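Local coordinates for RabGDI protein (Plasmodium falciparum 3D7, PDB 3P1W) that probably binds prenylated Rab GTPases in their GDP-bound state and slows nucleotide release, as Rab GDP-dissociation inhibitors do in membrane traffic, at residues 80-89 and 371-379; 282-290 and 422-430. All coordinates share one frame; numbering follows the deposited sequence. Where two conformers were deposited one is given.

Interaction 1: residues 80-89 and 371-379; sequences KYGENRHWNV and GVTLKGKYI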
loop_
_atom_site.group_PDB
_atom_site.type_symbol
_atom_site.label_atom_id
_atom_site.label_comp_id
_atom_site.label_asym_id
_atom_site.label_seq_id
_atom_site.Cartn_x
_atom_site.Cartn_y
_atom_site.Cartn_z
ATOM N N LYS A 80 17.236 -12.209 -22.808
ATOM C CA LYS A 80 16.313 -13.204 -22.271
ATOM C C LYS A 80 15.035 -12.608 -21.695
ATOM O O LYS A 80 14.075 -13.342 -21.472
ATOM C CB LYS A 80 16.987 -14.100 -21.234
ATOM C CG LYS A 80 17.454 -13.429 -19.960
ATOM C CD LYS A 80 18.074 -14.482 -19.062
ATOM C CE LYS A 80 18.616 -13.902 -17.777
ATOM N NZ LYS A 80 19.161 -14.991 -16.909
ATOM N N TYR A 81 15.016 -11.296 -21.450
ATOM C CA TYR A 81 13.829 -10.657 -20.879
ATOM C C TYR A 81 12.807 -10.252 -21.926
ATOM O O TYR A 81 11.694 -9.871 -21.586
ATOM C CB TYR A 81 14.221 -9.465 -20.000
ATOM C CG TYR A 81 15.004 -9.871 -18.777
ATOM C CD1 TYR A 81 14.803 -11.116 -18.181
ATOM C CD2 TYR A 81 15.927 -9.013 -18.199
ATOM C CE1 TYR A 81 15.498 -11.495 -17.063
ATOM C CE2 TYR A 81 16.639 -9.394 -17.075
ATOM C CZ TYR A 81 16.412 -10.638 -16.510
ATOM O OH TYR A 81 17.109 -11.044 -15.401
ATOM N N GLY A 82 13.183 -10.337 -23.198
ATOM C CA GLY A 82 12.218 -10.172 -24.273
ATOM C C GLY A 82 11.797 -8.730 -24.443
ATOM O O GLY A 82 12.572 -7.813 -24.157
ATOM N N GLU A 83 10.567 -8.530 -24.914
ATOM C CA GLU A 83 10.095 -7.210 -25.336
ATOM C C GLU A 83 9.491 -6.405 -24.205
ATOM O O GLU A 83 8.940 -6.965 -23.270
ATOM C CB GLU A 83 9.031 -7.340 -26.431
ATOM C CG GLU A 83 9.568 -7.784 -27.777
ATOM C CD GLU A 83 8.456 -8.054 -28.763
ATOM O OE1 GLU A 83 7.688 -9.028 -28.554
ATOM O OE2 GLU A 83 8.354 -7.292 -29.745
ATOM N N ASN A 84 9.551 -5.082 -24.346
ATOM C CA ASN A 84 8.994 -4.154 -23.368
ATOM C C ASN A 84 7.535 -4.398 -22.966
ATOM O O ASN A 84 7.182 -4.191 -21.803
ATOM C CB ASN A 84 9.131 -2.717 -23.873
ATOM C CG ASN A 84 10.458 -2.093 -23.507
ATOM O OD1 ASN A 84 10.920 -2.224 -22.376
ATOM N ND2 ASN A 84 11.052 -1.349 -24.445
ATOM N N ARG A 85 6.695 -4.840 -23.905
ATOM C CA ARG A 85 5.249 -4.952 -23.635
ATOM C C ARG A 85 4.884 -5.956 -22.522
ATOM O O ARG A 85 3.802 -5.879 -21.950
ATOM C CB ARG A 85 4.471 -5.276 -24.926
ATOM C CG ARG A 85 4.711 -6.663 -25.472
ATOM C CD ARG A 85 4.341 -6.760 -26.952
ATOM N NE ARG A 85 4.724 -8.067 -27.474
ATOM C CZ ARG A 85 4.030 -9.189 -27.286
ATOM N NH1 ARG A 85 4.478 -10.335 -27.788
ATOM N NH2 ARG A 85 2.891 -9.179 -26.592
ATOM N N HIS A 86 5.782 -6.888 -22.218
ATOM C CA HIS A 86 5.542 -7.896 -21.178
ATOM C C HIS A 86 5.818 -7.354 -19.787
ATOM O O HIS A 86 5.437 -7.979 -18.803
ATOM C CB HIS A 86 6.447 -9.101 -21.384
ATOM C CG HIS A 86 6.317 -9.720 -22.738
ATOM N ND1 HIS A 86 5.184 -10.392 -23.139
ATOM C CD2 HIS A 86 7.175 -9.761 -23.784
ATOM C CE1 HIS A 86 5.348 -10.821 -24.380
ATOM N NE2 HIS A 86 6.548 -10.449 -24.796
ATOM N N TRP A 87 6.522 -6.227 -19.715
ATOM C CA TRP A 87 6.982 -5.698 -18.426
ATOM C C TRP A 87 6.249 -4.448 -18.010
ATOM O O TRP A 87 6.251 -3.442 -18.717
ATOM C CB TRP A 87 8.489 -5.444 -18.463
ATOM C CG TRP A 87 9.266 -6.687 -18.695
ATOM C CD1 TRP A 87 9.541 -7.263 -19.897
ATOM C CD2 TRP A 87 9.875 -7.525 -17.701
ATOM N NE1 TRP A 87 10.272 -8.407 -19.719
ATOM C CE2 TRP A 87 10.492 -8.596 -18.380
ATOM C CE3 TRP A 87 9.950 -7.479 -16.308
ATOM C CZ2 TRP A 87 11.183 -9.606 -17.714
ATOM C CZ3 TRP A 87 10.632 -8.498 -15.641
ATOM C CH2 TRP A 87 11.231 -9.539 -16.341
ATOM N N ASN A 88 5.639 -4.509 -16.827
ATOM C CA ASN A 88 4.999 -3.348 -16.219
ATOM C C ASN A 88 5.351 -3.340 -14.729
ATOM O O ASN A 88 4.585 -3.834 -13.909
ATOM C CB ASN A 88 3.497 -3.417 -16.417
ATOM C CG ASN A 88 3.102 -3.315 -17.892
ATOM O OD1 ASN A 88 3.138 -2.228 -18.473
ATOM N ND2 ASN A 88 2.708 -4.435 -18.481
ATOM N N VAL A 89 6.522 -2.789 -14.409
ATOM C CA VAL A 89 7.096 -2.886 -13.064
ATOM C C VAL A 89 6.778 -1.641 -12.248
ATOM O O VAL A 89 7.329 -0.559 -12.488
ATOM C CB VAL A 89 8.619 -3.100 -13.161
ATOM C CG1 VAL A 89 9.257 -3.203 -11.751
ATOM C CG2 VAL A 89 8.956 -4.340 -14.046
ATOM N N GLY A 371 0.353 -9.743 -15.660
ATOM C CA GLY A 371 0.837 -9.023 -16.834
ATOM C C GLY A 371 1.963 -8.042 -16.579
ATOM O O GLY A 371 2.062 -7.007 -17.264
ATOM N N VAL A 372 2.806 -8.341 -15.586
ATOM C CA VAL A 372 3.846 -7.392 -15.201
ATOM C C VAL A 372 5.272 -7.865 -15.543
ATOM O O VAL A 372 6.190 -7.045 -15.552
ATOM C CB VAL A 372 3.715 -6.985 -13.704
ATOM C CG1 VAL A 372 2.421 -6.206 -13.474
ATOM C CG2 VAL A 372 3.785 -8.163 -12.807
ATOM N N THR A 373 5.449 -9.168 -15.810
ATOM C CA THR A 373 6.727 -9.719 -16.247
ATOM C C THR A 373 6.550 -10.698 -17.413
ATOM O O THR A 373 5.454 -11.193 -17.674
ATOM C CB THR A 373 7.455 -10.485 -15.097
ATOM O OG1 THR A 373 6.767 -11.717 -14.821
ATOM C CG2 THR A 373 7.534 -9.646 -13.825
ATOM N N LEU A 374 7.658 -10.995 -18.087
ATOM C CA LEU A 374 7.739 -12.062 -19.076
ATOM C C LEU A 374 7.327 -13.390 -18.464
ATOM O O LEU A 374 7.648 -13.663 -17.304
ATOM C CB LEU A 374 9.187 -12.185 -19.563
ATOM C CG LEU A 374 9.435 -13.106 -20.737
ATOM C CD1 LEU A 374 8.875 -12.435 -21.992
ATOM C CD2 LEU A 374 10.924 -13.398 -20.883
ATOM N N LYS A 375 6.630 -14.233 -19.237
ATOM C CA LYS A 375 6.240 -15.538 -18.728
ATOM C C LYS A 375 7.515 -16.281 -18.342
ATOM O O LYS A 375 8.482 -16.315 -19.123
ATOM C CB LYS A 375 5.426 -16.337 -19.777
ATOM C CG LYS A 375 4.726 -17.569 -19.207
ATOM C CD LYS A 375 3.971 -18.346 -20.294
ATOM N N GLY A 376 7.517 -16.879 -17.155
ATOM C CA GLY A 376 8.673 -17.638 -16.672
ATOM C C GLY A 376 9.565 -16.797 -15.767
ATOM O O GLY A 376 10.490 -17.309 -15.145
ATOM N N LYS A 377 9.322 -15.498 -15.717
ATOM C CA LYS A 377 10.055 -14.639 -14.779
ATOM C C LYS A 377 9.093 -14.084 -13.719
ATOM O O LYS A 377 7.878 -14.010 -13.916
ATOM C CB LYS A 377 10.779 -13.499 -15.512
ATOM C CG LYS A 377 11.840 -13.932 -16.535
ATOM C CD LYS A 377 13.002 -14.726 -15.916
ATOM C CE LYS A 377 13.914 -15.300 -17.005
ATOM N NZ LYS A 377 14.833 -16.350 -16.512
ATOM N N TYR A 378 9.662 -13.710 -12.577
ATOM C CA TYR A 378 8.902 -13.187 -11.460
ATOM C C TYR A 378 9.605 -11.939 -10.933
ATOM O O TYR A 378 10.827 -11.786 -11.092
ATOM C CB TYR A 378 8.814 -14.213 -10.325
ATOM C CG TYR A 378 8.251 -15.540 -10.768
ATOM C CD1 TYR A 378 6.958 -15.894 -10.453
ATOM C CD2 TYR A 378 8.999 -16.410 -11.546
ATOM C CE1 TYR A 378 6.421 -17.086 -10.882
ATOM C CE2 TYR A 378 8.479 -17.613 -11.977
ATOM C CZ TYR A 378 7.184 -17.940 -11.636
ATOM O OH TYR A 378 6.632 -19.127 -12.044
ATOM N N ILE A 379 8.830 -11.094 -10.270
ATOM C CA ILE A 379 9.349 -9.920 -9.594
ATOM C C ILE A 379 8.956 -9.943 -8.114
ATOM O O ILE A 379 7.768 -9.987 -7.795
ATOM C CB ILE A 379 8.805 -8.630 -10.246
ATOM C CG1 ILE A 379 9.482 -8.403 -11.586
ATOM C CG2 ILE A 379 9.109 -7.441 -9.400
ATOM C CD1 ILE A 379 10.892 -7.966 -11.423
HETATM O O HOH W 1 17.482 -17.148 -16.887
HETATM O O HOH W 2 3.406 -9.844 -18.852
#
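Trp-87 lays one face of its indole against the backbone of Thr-373 and Leu-374. CA of Thr-373 stands 4.1 Å from the centroid of the six-membered ring of Trp-87 and 17° off its normal, a CH-pi contact, while the amide N of Leu-374, buried and without a hydrogen-bond partner in the model, lies over the same face. The rotation of the indole is fixed at its edge, where NE1 donates to Tyr-81 O at 2.8 Å, with the acceptor in the ring plane.

Leu-374 divides its branches between two partners. With CG anti to the backbone N (chi1 -172°), CD1 sits over a face of the His-86 ring, 3.6 Å from CD2 of His-86, and CD2 of Leu-374 turns to the carbonyl oxygen of Lys-80. The opposite face of the imidazole is covered by CG of Arg-85, so the ring is sandwiched between aliphatic groups.

Asn-88 makes both direct hydrogen bonds across the contact. Its backbone N gives to Val-372 O at 2.9 Å, whereas ND2 reaches Gly-371 O, also at 2.9 Å, almost along the C=O axis. A water donates to both His-86 O and Thr-373 O. At the other end, another water accepts from NZ of both Lys-80 and Lys-377; these like charges lie 4.6 Å apart, and Glu-406, salt-bridged to Lys-377, probably offsets them.

Thr-373 OG1 ties back to Lys-377 O across the type II turn Leu-374 to Lys-377. Residues 371-377 belong to the loop of the beta hairpin formed by strands 361-367 and 378-385, and this loop packs against the one that follows helix 64-71.

Interaction 2: residues 282-290 and 422-430; sequences FVFDDDNKV and KPADNIFVT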
loop_
_atom_site.group_PDB
_atom_site.type_symbol
_atom_site.label_atom_id
_atom_site.label_comp_id
_atom_site.label_asym_id
_atom_site.label_seq_id
_atom_site.Cartn_x
_atom_site.Cartn_y
_atom_site.Cartn_z
ATOM N N PHE A 282 4.374 29.064 -6.843
ATOM C CA PHE A 282 3.060 29.302 -6.294
ATOM C C PHE A 282 2.829 30.803 -6.235
ATOM O O PHE A 282 3.764 31.564 -5.990
ATOM C CB PHE A 282 2.960 28.741 -4.882
ATOM C CG PHE A 282 3.006 27.239 -4.819
ATOM C CD1 PHE A 282 1.841 26.494 -4.907
ATOM C CD2 PHE A 282 4.202 26.577 -4.681
ATOM C CE1 PHE A 282 1.871 25.100 -4.842
ATOM C CE2 PHE A 282 4.238 25.184 -4.610
ATOM C CZ PHE A 282 3.071 24.452 -4.702
ATOM N N VAL A 283 1.589 31.218 -6.466
ATOM C CA VAL A 283 1.168 32.591 -6.237
ATOM C C VAL A 283 0.375 32.612 -4.931
ATOM O O VAL A 283 -0.511 31.773 -4.722
ATOM C CB VAL A 283 0.310 33.110 -7.411
ATOM C CG1 VAL A 283 0.008 34.614 -7.249
ATOM C CG2 VAL A 283 1.005 32.821 -8.749
ATOM N N PHE A 284 0.735 33.539 -4.046
ATOM C CA PHE A 284 0.080 33.719 -2.749
ATOM C C PHE A 284 -0.640 35.055 -2.644
ATOM O O PHE A 284 -0.135 36.065 -3.119
ATOM C CB PHE A 284 1.122 33.650 -1.649
ATOM C CG PHE A 284 1.706 32.302 -1.482
ATOM C CD1 PHE A 284 0.946 31.289 -0.918
ATOM C CD2 PHE A 284 2.994 32.020 -1.917
ATOM C CE1 PHE A 284 1.455 30.019 -0.770
ATOM C CE2 PHE A 284 3.512 30.725 -1.768
ATOM C CZ PHE A 284 2.741 29.738 -1.193
ATOM N N ASP A 285 -1.811 35.060 -2.010
ATOM C CA ASP A 285 -2.539 36.307 -1.780
ATOM C C ASP A 285 -1.974 37.058 -0.568
ATOM O O ASP A 285 -1.014 36.608 0.057
ATOM C CB ASP A 285 -4.047 36.045 -1.622
ATOM C CG ASP A 285 -4.395 35.300 -0.344
ATOM O OD1 ASP A 285 -3.551 35.203 0.571
ATOM O OD2 ASP A 285 -5.539 34.817 -0.256
ATOM N N ASP A 286 -2.580 38.201 -0.254
ATOM C CA ASP A 286 -2.173 39.039 0.882
ATOM C C ASP A 286 -2.224 38.350 2.252
ATOM O O ASP A 286 -1.594 38.827 3.193
ATOM C CB ASP A 286 -3.025 40.321 0.932
ATOM C CG ASP A 286 -2.667 41.315 -0.160
ATOM O OD1 ASP A 286 -1.685 41.091 -0.895
ATOM O OD2 ASP A 286 -3.370 42.340 -0.282
ATOM N N ASP A 287 -2.981 37.262 2.381
ATOM C CA ASP A 287 -3.001 36.502 3.635
ATOM C C ASP A 287 -2.121 35.248 3.543
ATOM O O ASP A 287 -2.262 34.343 4.346
ATOM C CB ASP A 287 -4.427 36.091 4.034
ATOM C CG ASP A 287 -5.405 37.244 4.032
ATOM O OD1 ASP A 287 -4.996 38.410 4.213
ATOM O OD2 ASP A 287 -6.606 36.963 3.852
ATOM N N ASN A 288 -1.214 35.214 2.570
ATOM C CA ASN A 288 -0.315 34.080 2.354
ATOM C C ASN A 288 -1.046 32.756 2.088
ATOM O O ASN A 288 -0.553 31.682 2.443
ATOM C CB ASN A 288 0.674 33.940 3.521
ATOM C CG ASN A 288 1.581 35.143 3.662
ATOM O OD1 ASN A 288 1.932 35.788 2.680
ATOM N ND2 ASN A 288 1.952 35.462 4.897
ATOM N N LYS A 289 -2.211 32.837 1.451
ATOM C CA LYS A 289 -2.951 31.645 1.029
ATOM C C LYS A 289 -2.774 31.469 -0.469
ATOM O O LYS A 289 -2.721 32.455 -1.221
ATOM C CB LYS A 289 -4.434 31.769 1.342
ATOM C CG LYS A 289 -4.752 31.988 2.811
ATOM C CD LYS A 289 -6.228 31.700 3.103
ATOM C CE LYS A 289 -6.722 32.473 4.316
ATOM N NZ LYS A 289 -7.860 31.781 4.970
ATOM N N VAL A 290 -2.697 30.220 -0.912
ATOM C CA VAL A 290 -2.471 29.958 -2.326
ATOM C C VAL A 290 -3.634 30.529 -3.147
ATOM O O VAL A 290 -4.796 30.441 -2.748
ATOM C CB VAL A 290 -2.258 28.455 -2.635
ATOM C CG1 VAL A 290 -3.580 27.668 -2.553
ATOM C CG2 VAL A 290 -1.599 28.289 -4.010
ATOM N N LYS A 422 -4.698 20.595 8.285
ATOM C CA LYS A 422 -5.529 21.612 7.654
ATOM C C LYS A 422 -4.726 22.900 7.526
ATOM O O LYS A 422 -4.850 23.818 8.346
ATOM C CB LYS A 422 -6.852 21.816 8.400
ATOM C CG LYS A 422 -7.910 22.538 7.538
ATOM N N PRO A 423 -3.875 22.957 6.489
ATOM C CA PRO A 423 -3.012 24.102 6.282
ATOM C C PRO A 423 -3.804 25.355 5.941
ATOM O O PRO A 423 -4.673 25.324 5.085
ATOM C CB PRO A 423 -2.093 23.679 5.126
ATOM C CG PRO A 423 -2.636 22.477 4.569
ATOM C CD PRO A 423 -3.687 21.911 5.477
ATOM N N ALA A 424 -3.503 26.433 6.648
ATOM C CA ALA A 424 -4.116 27.743 6.429
ATOM C C ALA A 424 -3.948 28.220 4.986
ATOM O O ALA A 424 -4.805 28.929 4.437
ATOM C CB ALA A 424 -3.495 28.757 7.384
ATOM N N ASP A 425 -2.829 27.845 4.369
ATOM C CA ASP A 425 -2.527 28.308 3.019
ATOM C C ASP A 425 -3.268 27.540 1.912
ATOM O O ASP A 425 -3.128 27.885 0.733
ATOM C CB ASP A 425 -1.016 28.263 2.787
ATOM C CG ASP A 425 -0.456 26.836 2.740
ATOM O OD1 ASP A 425 -1.225 25.830 2.804
ATOM O OD2 ASP A 425 0.781 26.730 2.639
ATOM N N ASN A 426 -4.017 26.488 2.279
ATOM C CA ASN A 426 -4.770 25.674 1.302
ATOM C C ASN A 426 -3.904 24.884 0.311
ATOM O O ASN A 426 -4.372 24.517 -0.784
ATOM C CB ASN A 426 -5.813 26.519 0.558
ATOM C CG ASN A 426 -6.985 26.881 1.438
ATOM O OD1 ASN A 426 -7.483 26.027 2.163
ATOM N ND2 ASN A 426 -7.444 28.135 1.366
ATOM N N ILE A 427 -2.671 24.571 0.725
ATOM C CA ILE A 427 -1.804 23.686 -0.035
ATOM C C ILE A 427 -1.722 22.384 0.768
ATOM O O ILE A 427 -1.099 22.352 1.841
ATOM C CB ILE A 427 -0.406 24.269 -0.264
ATOM C CG1 ILE A 427 -0.499 25.598 -1.038
ATOM C CG2 ILE A 427 0.471 23.281 -1.056
ATOM C CD1 ILE A 427 0.801 26.344 -1.098
ATOM N N PHE A 428 -2.408 21.357 0.263
ATOM C CA PHE A 428 -2.539 20.066 0.958
ATOM C C PHE A 428 -1.531 19.140 0.343
ATOM O O PHE A 428 -1.598 18.897 -0.864
ATOM C CB PHE A 428 -3.944 19.487 0.761
ATOM C CG PHE A 428 -5.024 20.289 1.424
ATOM C CD1 PHE A 428 -5.544 19.895 2.643
ATOM C CD2 PHE A 428 -5.483 21.472 0.848
ATOM C CE1 PHE A 428 -6.528 20.649 3.266
ATOM C CE2 PHE A 428 -6.470 22.249 1.478
ATOM C CZ PHE A 428 -6.992 21.824 2.692
ATOM N N VAL A 429 -0.604 18.647 1.161
ATOM C CA VAL A 429 0.515 17.839 0.689
ATOM C C VAL A 429 0.310 16.371 1.076
ATOM O O VAL A 429 0.061 16.061 2.231
ATOM C CB VAL A 429 1.873 18.351 1.227
ATOM C CG1 VAL A 429 3.009 17.564 0.632
ATOM C CG2 VAL A 429 2.073 19.865 0.863
ATOM N N THR A 430 0.377 15.487 0.093
ATOM C CA THR A 430 0.309 14.030 0.361
ATOM C C THR A 430 1.603 13.560 1.034
ATOM O O THR A 430 2.693 14.056 0.734
ATOM C CB THR A 430 0.031 13.215 -0.904
ATOM O OG1 THR A 430 1.003 13.499 -1.912
ATOM C CG2 THR A 430 -1.389 13.481 -1.436
HETATM O O HOH W 3 -6.368 29.718 -0.952
#
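A single direct hydrogen bond spans this contact between two turns: Val-290 N gives to Asp-425 O at 2.9 Å and nearly straight, 171° at the hydrogen. The same carbonyl oxygen is touched by Val-290 CG1 at 3.3 Å, because chi1 of 74° places that methyl between the backbone N and the carbonyl carbon, facing residues 425-426.

Each turn is braced by an aspartate. Asp-285 OD1 accepts from Asp-287 N and Lys-289 N, which approach from opposite faces of the carboxylate; the first of these bonds makes an Asx turn. Asp-425 OD1 forms another with Ile-427 N, at 2.8 Å, while its OD2 is salt-bridged to Lys-319. The turn 285-288 closes the beta hairpin of strands 279-284 and 290-295 as a type I turn followed by a G1-type bulge: Asn-288 has positive phi, and Asp-285 N bonds to Lys-289 O. Strand 427-429 runs parallel to 305-308 in the same mixed sheet, part of a Rossmann-like region consistent with the family.

Next to the hydrogen bond the contact is apolar. Ile-427 CG1 meets Val-290 CB at 3.7 Å, the two side chains crossing at about a right angle, and its CD1 extends (chi2 170°) to 4.0 Å from CD1 of Phe-282, over that ring's face, and to 3.7 Å from CE1 of Phe-284. Lys-289, extended beyond CG, runs its CD past Ala-424 O at 3.4 Å.

In the fold
Followed from the N terminus, the chain first passes 80-89, between helix 64-71 and strand 89-90, then 282-290 at the tip of the hairpin 279-295. It next reaches 371-379, closing interaction 1 over 281 intervening residues, and finally 422-430, closing interaction 2 over 131. The segments alternate, so the two closures cross and neither nests within the other. Interaction 1 joins the loop after helix 64-71 to the mixed sheet containing strands 361-367 and 378-385; interaction 2 joins a hairpin and a short parallel strand of the mixed sheet containing strand 305-308. Their centres are 43 Å apart and their nearest atoms about 19 Å, so the contacts do not touch.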